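PDB 4X5M: uncharacterized protein from Escherichia coli UMEA 3162-1, which mediates, as a homodimer, the passive movement of sugar across the membrane down its concentration gradient, probably by rocking-type movements. Local coordinates for residues S49-A52 against Y53-R57; N66-T69 against L70-A74. All coordinates share one frame; numbering follows the deposited sequence.

Contact 1 of 2, residues S49-A52 against Y53-R57. With OLB ((2S)-2,3-dihydroxypropyl (9Z)-octadec-9-enoate), chain G.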
ATOM      1  N   SER A  49       2.225  -0.791  12.993  1.00 25.37           N
ATOM      2  CA  SER A  49       3.194  -1.848  13.260  1.00 26.28           C
ATOM      3  C   SER A  49       4.466  -1.673  12.430  1.00 22.11           C
ATOM      4  O   SER A  49       5.564  -1.976  12.899  1.00 24.20           O
ATOM      5  CB  SER A  49       2.570  -3.220  12.995  1.00 25.48           C
ATOM      6  OG  SER A  49       1.437  -3.437  13.818  1.00 29.37           O
ATOM      7  N   TRP A  50       4.320  -1.187  11.199  1.00 21.38           N
ATOM      8  CA  TRP A  50       5.478  -0.880  10.361  1.00 26.77           C
ATOM      9  C   TRP A  50       6.319   0.225  10.987  1.00 28.97           C
ATOM     10  O   TRP A  50       7.549   0.188  10.936  1.00 26.42           O
ATOM     11  CB  TRP A  50       5.049  -0.459   8.953  1.00 27.59           C
ATOM     12  CG  TRP A  50       4.749  -1.588   8.012  1.00 30.76           C
ATOM     13  CD1 TRP A  50       3.546  -1.874   7.438  1.00 31.01           C
ATOM     14  CD2 TRP A  50       5.668  -2.573   7.526  1.00 29.42           C
ATOM     15  NE1 TRP A  50       3.656  -2.978   6.628  1.00 29.64           N
ATOM     16  CE2 TRP A  50       4.953  -3.428   6.666  1.00 25.61           C
ATOM     17  CE3 TRP A  50       7.029  -2.820   7.737  1.00 28.61           C
ATOM     18  CZ2 TRP A  50       5.545  -4.508   6.017  1.00 26.20           C
ATOM     19  CZ3 TRP A  50       7.619  -3.895   7.094  1.00 31.48           C
ATOM     20  CH2 TRP A  50       6.877  -4.725   6.244  1.00 27.24           C
ATOM     21  N   ILE A  51       5.644   1.214  11.564  1.00 26.73           N
ATOM     22  CA  ILE A  51       6.322   2.326  12.223  1.00 24.93           C
ATOM     23  C   ILE A  51       7.144   1.822  13.405  1.00 24.56           C
ATOM     24  O   ILE A  51       8.297   2.212  13.579  1.00 22.22           O
ATOM     25  CB  ILE A  51       5.321   3.399  12.697  1.00 27.80           C
ATOM     26  CG1 ILE A  51       4.627   4.039  11.492  1.00 23.93           C
ATOM     27  CG2 ILE A  51       6.026   4.462  13.524  1.00 30.56           C
ATOM     28  CD1 ILE A  51       3.629   5.118  11.856  1.00 27.86           C
ATOM     29  N   ALA A  52       6.548   0.945  14.207  1.00 27.42           N
ATOM     30  CA  ALA A  52       7.265   0.306  15.305  1.00 28.54           C
ATOM     31  C   ALA A  52       8.438  -0.501  14.764  1.00 33.18           C
ATOM     32  O   ALA A  52       9.537  -0.473  15.320  1.00 33.05           O
ATOM     33  CB  ALA A  52       6.331  -0.586  16.108  1.00 29.67           C
ATOM     34  N   TYR A  53       8.191  -1.215  13.669  1.00 31.48           N
ATOM     35  CA  TYR A  53       9.218  -2.011  13.008  1.00 31.37           C
ATOM     36  C   TYR A  53      10.347  -1.130  12.488  1.00 31.67           C
ATOM     37  O   TYR A  53      11.523  -1.444  12.667  1.00 29.50           O
ATOM     38  CB  TYR A  53       8.611  -2.817  11.859  1.00 35.95           C
ATOM     39  CG  TYR A  53       9.578  -3.773  11.197  1.00 35.08           C
ATOM     40  CD1 TYR A  53      10.104  -4.847  11.899  1.00 32.02           C
ATOM     41  CD2 TYR A  53       9.953  -3.611   9.868  1.00 29.92           C
ATOM     42  CE1 TYR A  53      10.982  -5.731  11.304  1.00 37.87           C
ATOM     43  CE2 TYR A  53      10.832  -4.491   9.261  1.00 35.25           C
ATOM     44  CZ  TYR A  53      11.344  -5.550   9.986  1.00 41.67           C
ATOM     45  OH  TYR A  53      12.218  -6.436   9.403  1.00 36.41           O
ATOM     46  N   GLY A  54       9.975  -0.029  11.844  1.00 24.65           N
ATOM     47  CA  GLY A  54      10.941   0.910  11.304  1.00 30.86           C
ATOM     48  C   GLY A  54      11.842   1.510  12.367  1.00 35.82           C
ATOM     49  O   GLY A  54      13.036   1.704  12.142  1.00 31.75           O
ATOM     50  N   ILE A  55      11.268   1.805  13.529  1.00 33.22           N
ATOM     51  CA  ILE A  55      12.030   2.354  14.646  1.00 34.26           C
ATOM     52  C   ILE A  55      12.999   1.314  15.192  1.00 39.73           C
ATOM     53  O   ILE A  55      14.169   1.604  15.445  1.00 41.66           O
ATOM     54  CB  ILE A  55      11.103   2.836  15.782  1.00 32.66           C
ATOM     55  CG1 ILE A  55      10.281   4.041  15.325  1.00 35.92           C
ATOM     56  CG2 ILE A  55      11.912   3.188  17.023  1.00 27.92           C
ATOM     57  CD1 ILE A  55       9.261   4.504  16.346  1.00 35.92           C
ATOM     58  N   MET A  56      12.504   0.093  15.361  1.00 33.19           N
ATOM     59  CA  MET A  56      13.318  -0.996  15.889  1.00 35.83           C
ATOM     60  C   MET A  56      14.401  -1.437  14.904  1.00 42.85           C
ATOM     61  O   MET A  56      15.387  -2.060  15.296  1.00 43.92           O
ATOM     62  CB  MET A  56      12.428  -2.186  16.263  1.00 33.32           C
ATOM     63  CG  MET A  56      11.560  -1.941  17.491  1.00 38.04           C
ATOM     64  SD  MET A  56      10.079  -2.971  17.607  1.00 61.22           S
ATOM     65  CE  MET A  56      10.106  -3.852  16.051  1.00 43.76           C
ATOM     66  N   ARG A  57      14.209  -1.110  13.627  1.00 35.92           N
ATOM     67  CA  ARG A  57      15.157  -1.479  12.578  1.00 33.88           C
ATOM     68  C   ARG A  57      16.077  -0.327  12.185  1.00 39.74           C
ATOM     69  O   ARG A  57      17.017  -0.518  11.411  1.00 41.97           O
ATOM     70  CB  ARG A  57      14.409  -1.974  11.335  1.00 36.07           C
ATOM     71  CG  ARG A  57      13.832  -3.371  11.461  1.00 40.39           C
ATOM     72  CD  ARG A  57      14.900  -4.426  11.238  1.00 42.37           C
ATOM     73  NE  ARG A  57      15.398  -4.417   9.866  1.00 52.04           N
ATOM     74  CZ  ARG A  57      16.296  -5.276   9.394  1.00 53.05           C
ATOM     75  NH1 ARG A  57      16.796  -6.215  10.185  1.00 52.47           N
ATOM     76  NH2 ARG A  57      16.693  -5.197   8.131  1.00 46.29           N
TER
HETATM   77  C1  OLB G 204       3.168   0.637   3.367  0.50 40.18           C
HETATM   78  C2  OLB G 204       2.366   1.278   2.257  0.50 41.27           C
HETATM   79  C3  OLB G 204       1.030   0.574   2.177  0.50 41.19           C
HETATM   80  C4  OLB G 204       0.725   0.173   0.746  0.50 46.06           C
HETATM   81  C5  OLB G 204      -0.011  -1.157   0.736  0.50 42.06           C
HETATM   82  O19 OLB G 204       2.597   0.114   4.302  0.50 37.19           O
HETATM   83  O20 OLB G 204       4.571   0.637   3.309  0.50 46.79           O
HETATM   84  C21 OLB G 204       5.163  -0.399   4.054  0.50 39.59           C
HETATM   85  C22 OLB G 204       6.619  -0.512   3.669  0.50 42.66           C
HETATM   86  O23 OLB G 204       7.412   0.019   4.701  0.50 43.32           O
HETATM   87  C24 OLB G 204       6.970  -1.966   3.463  0.50 43.19           C
HETATM   88  O25 OLB G 204       6.853  -2.276   2.093  0.50 38.42           O
HETATM   89  C6  OLB G 204      -0.292  -1.652  -0.671  0.50 44.22           C
HETATM   90  C7  OLB G 204      -1.296  -0.745  -1.361  0.50 49.75           C
HETATM   91  C8  OLB G 204      -2.608  -1.447  -1.694  0.50 45.61           C
HETATM   92  C9  OLB G 204      -2.590  -2.058  -3.087  0.50 45.08           C
HETATM   93  C10 OLB G 204      -2.951  -1.384  -4.203  0.50 42.48           C
HETATM   94  C11 OLB G 204      -3.427   0.049  -4.142  0.50 46.79           C
HETATM   95  C12 OLB G 204      -4.925   0.101  -3.902  0.50 49.48           C
HETATM   96  C13 OLB G 204      -5.169   1.119  -2.808  0.50 48.35           C
HETATM   97  C14 OLB G 204      -6.453   0.836  -2.062  0.50 45.43           C
HETATM   98  C15 OLB G 204      -6.575   1.855  -0.952  0.50 46.41           C
HETATM   99  C16 OLB G 204      -5.391   1.700  -0.022  0.50 46.43           C
HETATM  100  C17 OLB G 204      -4.883   3.061   0.400  0.50 42.10           C
HETATM  101  C18 OLB G 204      -3.377   3.001   0.495  0.50 44.78           C

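Contact 2 of 2, residues N66-T69 against L70-A74. With OLB ((2S)-2,3-dihydroxypropyl (9Z)-octadec-9-enoate), chain G; OLA (oleic acid), chain E.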
ATOM      1  N   ASN A  66       5.487   4.925   5.923  1.00 23.63           N
ATOM      2  CA  ASN A  66       4.283   4.604   6.678  1.00 22.07           C
ATOM      3  C   ASN A  66       3.746   5.777   7.492  1.00 24.21           C
ATOM      4  O   ASN A  66       2.557   5.829   7.797  1.00 24.73           O
ATOM      5  CB  ASN A  66       4.549   3.412   7.595  1.00 25.46           C
ATOM      6  CG  ASN A  66       4.671   2.111   6.829  1.00 31.52           C
ATOM      7  OD1 ASN A  66       3.672   1.453   6.542  1.00 30.23           O
ATOM      8  ND2 ASN A  66       5.899   1.732   6.495  1.00 25.05           N
ATOM      9  N   ILE A  67       4.618   6.716   7.848  1.00 25.59           N
ATOM     10  CA  ILE A  67       4.169   7.915   8.546  1.00 28.83           C
ATOM     11  C   ILE A  67       3.333   8.771   7.599  1.00 25.90           C
ATOM     12  O   ILE A  67       2.262   9.253   7.968  1.00 27.92           O
ATOM     13  CB  ILE A  67       5.348   8.739   9.102  1.00 32.25           C
ATOM     14  CG1 ILE A  67       5.999   8.005  10.276  1.00 29.55           C
ATOM     15  CG2 ILE A  67       4.873  10.111   9.556  1.00 28.09           C
ATOM     16  CD1 ILE A  67       7.245   8.681  10.810  1.00 34.06           C
ATOM     17  N   VAL A  68       3.820   8.943   6.372  1.00 22.22           N
ATOM     18  CA  VAL A  68       3.070   9.668   5.351  1.00 24.19           C
ATOM     19  C   VAL A  68       1.776   8.929   5.021  1.00 24.48           C
ATOM     20  O   VAL A  68       0.718   9.546   4.866  1.00 25.66           O
ATOM     21  CB  VAL A  68       3.898   9.863   4.060  1.00 31.09           C
ATOM     22  CG1 VAL A  68       3.050  10.506   2.975  1.00 27.37           C
ATOM     23  CG2 VAL A  68       5.124  10.713   4.340  1.00 28.23           C
ATOM     24  N   THR A  69       1.866   7.604   4.926  1.00 23.01           N
ATOM     25  CA  THR A  69       0.692   6.763   4.710  1.00 22.93           C
ATOM     26  C   THR A  69      -0.335   6.984   5.816  1.00 23.99           C
ATOM     27  O   THR A  69      -1.535   7.076   5.554  1.00 24.30           O
ATOM     28  CB  THR A  69       1.068   5.266   4.653  1.00 23.62           C
ATOM     29  OG1 THR A  69       1.960   5.037   3.557  1.00 24.72           O
ATOM     30  CG2 THR A  69      -0.172   4.408   4.471  1.00 34.23           C
ATOM     31  N   LEU A  70       0.149   7.082   7.050  1.00 22.85           N
ATOM     32  CA  LEU A  70      -0.718   7.321   8.199  1.00 30.11           C
ATOM     33  C   LEU A  70      -1.454   8.654   8.076  1.00 24.77           C
ATOM     34  O   LEU A  70      -2.645   8.743   8.366  1.00 24.60           O
ATOM     35  CB  LEU A  70       0.094   7.287   9.497  1.00 26.61           C
ATOM     36  CG  LEU A  70      -0.673   7.579  10.790  1.00 35.38           C
ATOM     37  CD1 LEU A  70      -1.744   6.526  11.033  1.00 28.23           C
ATOM     38  CD2 LEU A  70       0.281   7.664  11.973  1.00 35.12           C
ATOM     39  N   PHE A  71      -0.739   9.685   7.635  1.00 23.57           N
ATOM     40  CA  PHE A  71      -1.322  11.015   7.478  1.00 26.81           C
ATOM     41  C   PHE A  71      -2.304  11.084   6.312  1.00 28.93           C
ATOM     42  O   PHE A  71      -3.063  12.045   6.186  1.00 34.19           O
ATOM     43  CB  PHE A  71      -0.221  12.063   7.290  1.00 30.11           C
ATOM     44  CG  PHE A  71       0.302  12.633   8.579  1.00 27.80           C
ATOM     45  CD1 PHE A  71       1.242  11.944   9.327  1.00 23.33           C
ATOM     46  CD2 PHE A  71      -0.144  13.861   9.039  1.00 30.23           C
ATOM     47  CE1 PHE A  71       1.725  12.467  10.512  1.00 31.93           C
ATOM     48  CE2 PHE A  71       0.334  14.390  10.222  1.00 23.99           C
ATOM     49  CZ  PHE A  71       1.269  13.693  10.960  1.00 31.22           C
ATOM     50  N   LEU A  72      -2.283  10.065   5.459  1.00 25.50           N
ATOM     51  CA  LEU A  72      -3.205   9.992   4.332  1.00 32.47           C
ATOM     52  C   LEU A  72      -4.377   9.065   4.633  1.00 34.17           C
ATOM     53  O   LEU A  72      -5.515   9.350   4.265  1.00 37.86           O
ATOM     54  CB  LEU A  72      -2.476   9.523   3.070  1.00 32.85           C
ATOM     55  CG  LEU A  72      -1.596  10.559   2.368  1.00 36.75           C
ATOM     56  CD1 LEU A  72      -0.872   9.940   1.181  1.00 39.05           C
ATOM     57  CD2 LEU A  72      -2.437  11.747   1.926  1.00 36.34           C
ATOM     58  N   ALA A  73      -4.091   7.960   5.314  1.00 30.46           N
ATOM     59  CA  ALA A  73      -5.096   6.934   5.577  1.00 30.02           C
ATOM     60  C   ALA A  73      -6.015   7.289   6.743  1.00 24.20           C
ATOM     61  O   ALA A  73      -7.222   7.056   6.680  1.00 26.96           O
ATOM     62  CB  ALA A  73      -4.419   5.594   5.835  1.00 24.76           C
ATOM     63  N   ALA A  74      -5.443   7.841   7.809  1.00 23.76           N
ATOM     64  CA  ALA A  74      -6.221   8.183   9.000  1.00 26.25           C
ATOM     65  C   ALA A  74      -7.339   9.202   8.727  1.00 26.95           C
ATOM     66  O   ALA A  74      -8.461   9.005   9.190  1.00 26.80           O
ATOM     67  CB  ALA A  74      -5.300   8.691  10.113  1.00 29.96           C
TER
HETATM   68  C1  OLB G 204       3.168   0.637   3.367  0.50 40.18           C
HETATM   69  C2  OLB G 204       2.366   1.278   2.257  0.50 41.27           C
HETATM   70  C3  OLB G 204       1.030   0.574   2.177  0.50 41.19           C
HETATM   71  C4  OLB G 204       0.725   0.173   0.746  0.50 46.06           C
HETATM   72  C5  OLB G 204      -0.011  -1.157   0.736  0.50 42.06           C
HETATM   73  O19 OLB G 204       2.597   0.114   4.302  0.50 37.19           O
HETATM   74  O20 OLB G 204       4.571   0.637   3.309  0.50 46.79           O
HETATM   75  C21 OLB G 204       5.163  -0.399   4.054  0.50 39.59           C
HETATM   76  C22 OLB G 204       6.619  -0.512   3.669  0.50 42.66           C
HETATM   77  O23 OLB G 204       7.412   0.019   4.701  0.50 43.32           O
HETATM   78  C24 OLB G 204       6.970  -1.966   3.463  0.50 43.19           C
HETATM   79  O25 OLB G 204       6.853  -2.276   2.093  0.50 38.42           O
HETATM   80  C6  OLB G 204      -0.292  -1.652  -0.671  0.50 44.22           C
HETATM   81  C7  OLB G 204      -1.296  -0.745  -1.361  0.50 49.75           C
HETATM   82  C8  OLB G 204      -2.608  -1.447  -1.694  0.50 45.61           C
HETATM   83  C9  OLB G 204      -2.590  -2.058  -3.087  0.50 45.08           C
HETATM   84  C10 OLB G 204      -2.951  -1.384  -4.203  0.50 42.48           C
HETATM   85  C11 OLB G 204      -3.427   0.049  -4.142  0.50 46.79           C
HETATM   86  C12 OLB G 204      -4.925   0.101  -3.902  0.50 49.48           C
HETATM   87  C13 OLB G 204      -5.169   1.119  -2.808  0.50 48.35           C
HETATM   88  C14 OLB G 204      -6.453   0.836  -2.062  0.50 45.43           C
HETATM   89  C15 OLB G 204      -6.575   1.855  -0.952  0.50 46.41           C
HETATM   90  C16 OLB G 204      -5.391   1.700  -0.022  0.50 46.43           C
HETATM   91  C17 OLB G 204      -4.883   3.061   0.400  0.50 42.10           C
HETATM   92  C18 OLB G 204      -3.377   3.001   0.495  0.50 44.78           C
HETATM   93  C1  OLA E 202      13.254   7.771  15.375  1.00 79.42           C
HETATM   94  O1  OLA E 202      13.324   7.742  16.632  1.00 77.96           O
HETATM   95  O2  OLA E 202      14.035   7.065  14.684  1.00 79.19           O
HETATM   96  C2  OLA E 202      12.228   8.651  14.696  1.00 65.98           C
HETATM   97  C3  OLA E 202      10.883   7.961  14.728  1.00 58.79           C
HETATM   98  C4  OLA E 202       9.812   8.922  15.194  1.00 57.20           C
HETATM   99  C5  OLA E 202       8.651   8.119  15.739  1.00 56.22           C
HETATM  100  C6  OLA E 202       7.356   8.884  15.579  1.00 60.85           C
HETATM  101  C7  OLA E 202       6.196   7.961  15.885  1.00 52.32           C
HETATM  102  C8  OLA E 202       4.890   8.705  15.712  1.00 53.36           C
HETATM  103  C9  OLA E 202       4.389   8.513  14.298  1.00 41.48           C
HETATM  104  C10 OLA E 202       3.339   9.225  13.838  1.00 48.32           C
HETATM  105  C11 OLA E 202       2.643  10.234  14.727  1.00 48.87           C
HETATM  106  C12 OLA E 202       1.563  10.933  13.931  1.00 48.26           C
HETATM  107  C13 OLA E 202       0.934  12.029  14.761  1.00 43.45           C
HETATM  108  C14 OLA E 202      -0.573  11.979  14.616  1.00 53.48           C
HETATM  109  C15 OLA E 202      -0.957  11.968  13.151  1.00 55.61           C
HETATM  110  C16 OLA E 202      -2.399  11.532  13.018  1.00 51.73           C
HETATM  111  C17 OLA E 202      -2.745  11.347  11.557  1.00 40.03           C
HETATM  112  C18 OLA E 202      -3.008  12.695  10.922  1.00 35.36           C

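Contact 1 of 2, residues S49-A52 against Y53-R57
Tyr53, Gly54, Ile55 and Met56 each give their backbone N-H to the carbonyl four residues earlier, on Ser49, Trp50, Ile51 and Ala52, a run of alpha-helical i to i+4 bonds near the end of helix 37-57. This is the second of the three transmembrane helices in each subunit of a SemiSWEET, a PQ-loop family transporter. The shortest bond runs from Gly54 N to Trp50 O at 2.6 Å.

The aromatic pair Trp50 and Tyr53 dominates the side chains. They leave the helix side by side and point the same way, with ring planes at 73° and the six-membered ring of Trp50 centred 5.7 Å from the Tyr53 ring. With CG anti to the backbone nitrogen (chi1 -175°) the Tyr53 ring leans forward along the helix, and Trp50, extending the six-membered side of its indole the same way, brings CZ3 to within 3.6 Å of Tyr53 CD2; Arg57 CG lies over one face of the Tyr53 ring. Both polar ends reach into the second subunit: Trp50 NE1 bonds to Thr15 OG1 and Tyr53 OH to Asp59 OD1 of that chain, so the pair belongs to the dimer interface. One face of the indole lies against the glycerol end of the bound monooleoylglycerol, with OLB C24 3.9 Å from Trp50 CH2.

Ile51 turns instead to helix 60-86, touching Leu63, and meets Ile55 only loosely, Ile51 CG2 to Ile55 CD1 4.3 Å. Ser49 OG is satisfied within the helix by Thr45 O. At the surface, Met56 bends at chi3 (-5°), which folds its methyl back over the preceding turn and leaves Met56 CE 3.5 Å from Ala52 O.

Contact 2 of 2, residues N66-T69 against L70-A74
Phe71 takes Ile67 alongside it one turn earlier, Ile67 CG2 lying 4.0 Å from Phe71 CE1, and the ring edge meets Ile67 O in the ring plane. Over one face of the phenyl runs the tail of a bound oleic acid, with OLA C15 3.6 Å from Phe71 CZ; the same chain passes Leu70 CD2 and Ala74 CB.

At the other end Asn66 grips the monooleoylglycerol: its ND2 donates to OLB O23 at 2.9 Å. A second bond from ND2 to Val62 O, one turn back, fixes how the amide is rotated. With an alanine here the amide is gone, and the lipid's glycerol end, losing this donor at O23, is likely to be held less firmly, with Val62 O left without its side-chain partner.

Behind these stands the helix backbone. Thr69 O accepts two N-H groups, from Ala73 N at 2.7 Å, nearly along the C=O axis, and from Leu72 steeply above the carbonyl plane, while the Leu72 to Val68 bond is weak. Thr69 OG1, beside its own N (chi1 -61°), bonds to Ala65 O. A threonine hydroxyl bonded to the carbonyl four residues back is familiar in transmembrane helices, here the third of the SemiSWEET subunit.

In the fold
Contacts 1 and 2 are short runs of consecutive transmembrane helices, 37-57 and 60-86, with centres about 14 Å apart. They meet where Trp50 CB packs on Asn66 CG at 3.4 Å, and where Ile51 lies against Asn66, Ile67 and Leu70. Contact 2 is central in the chain and partly buried; contact 1 lies toward one end of the subunit, yet is largely buried, between helix 60-86 and the second subunit. Ile55, Met56 and Phe71 lie on the surface. Contact 1 sends aromatic polar ends to the second subunit, whereas contact 2 touches no other protein chain and lays Phe71, Leu70 and Ala74 along an oleic acid. Both share the monooleoylglycerol, which also bonds to Asn66 of the second subunit.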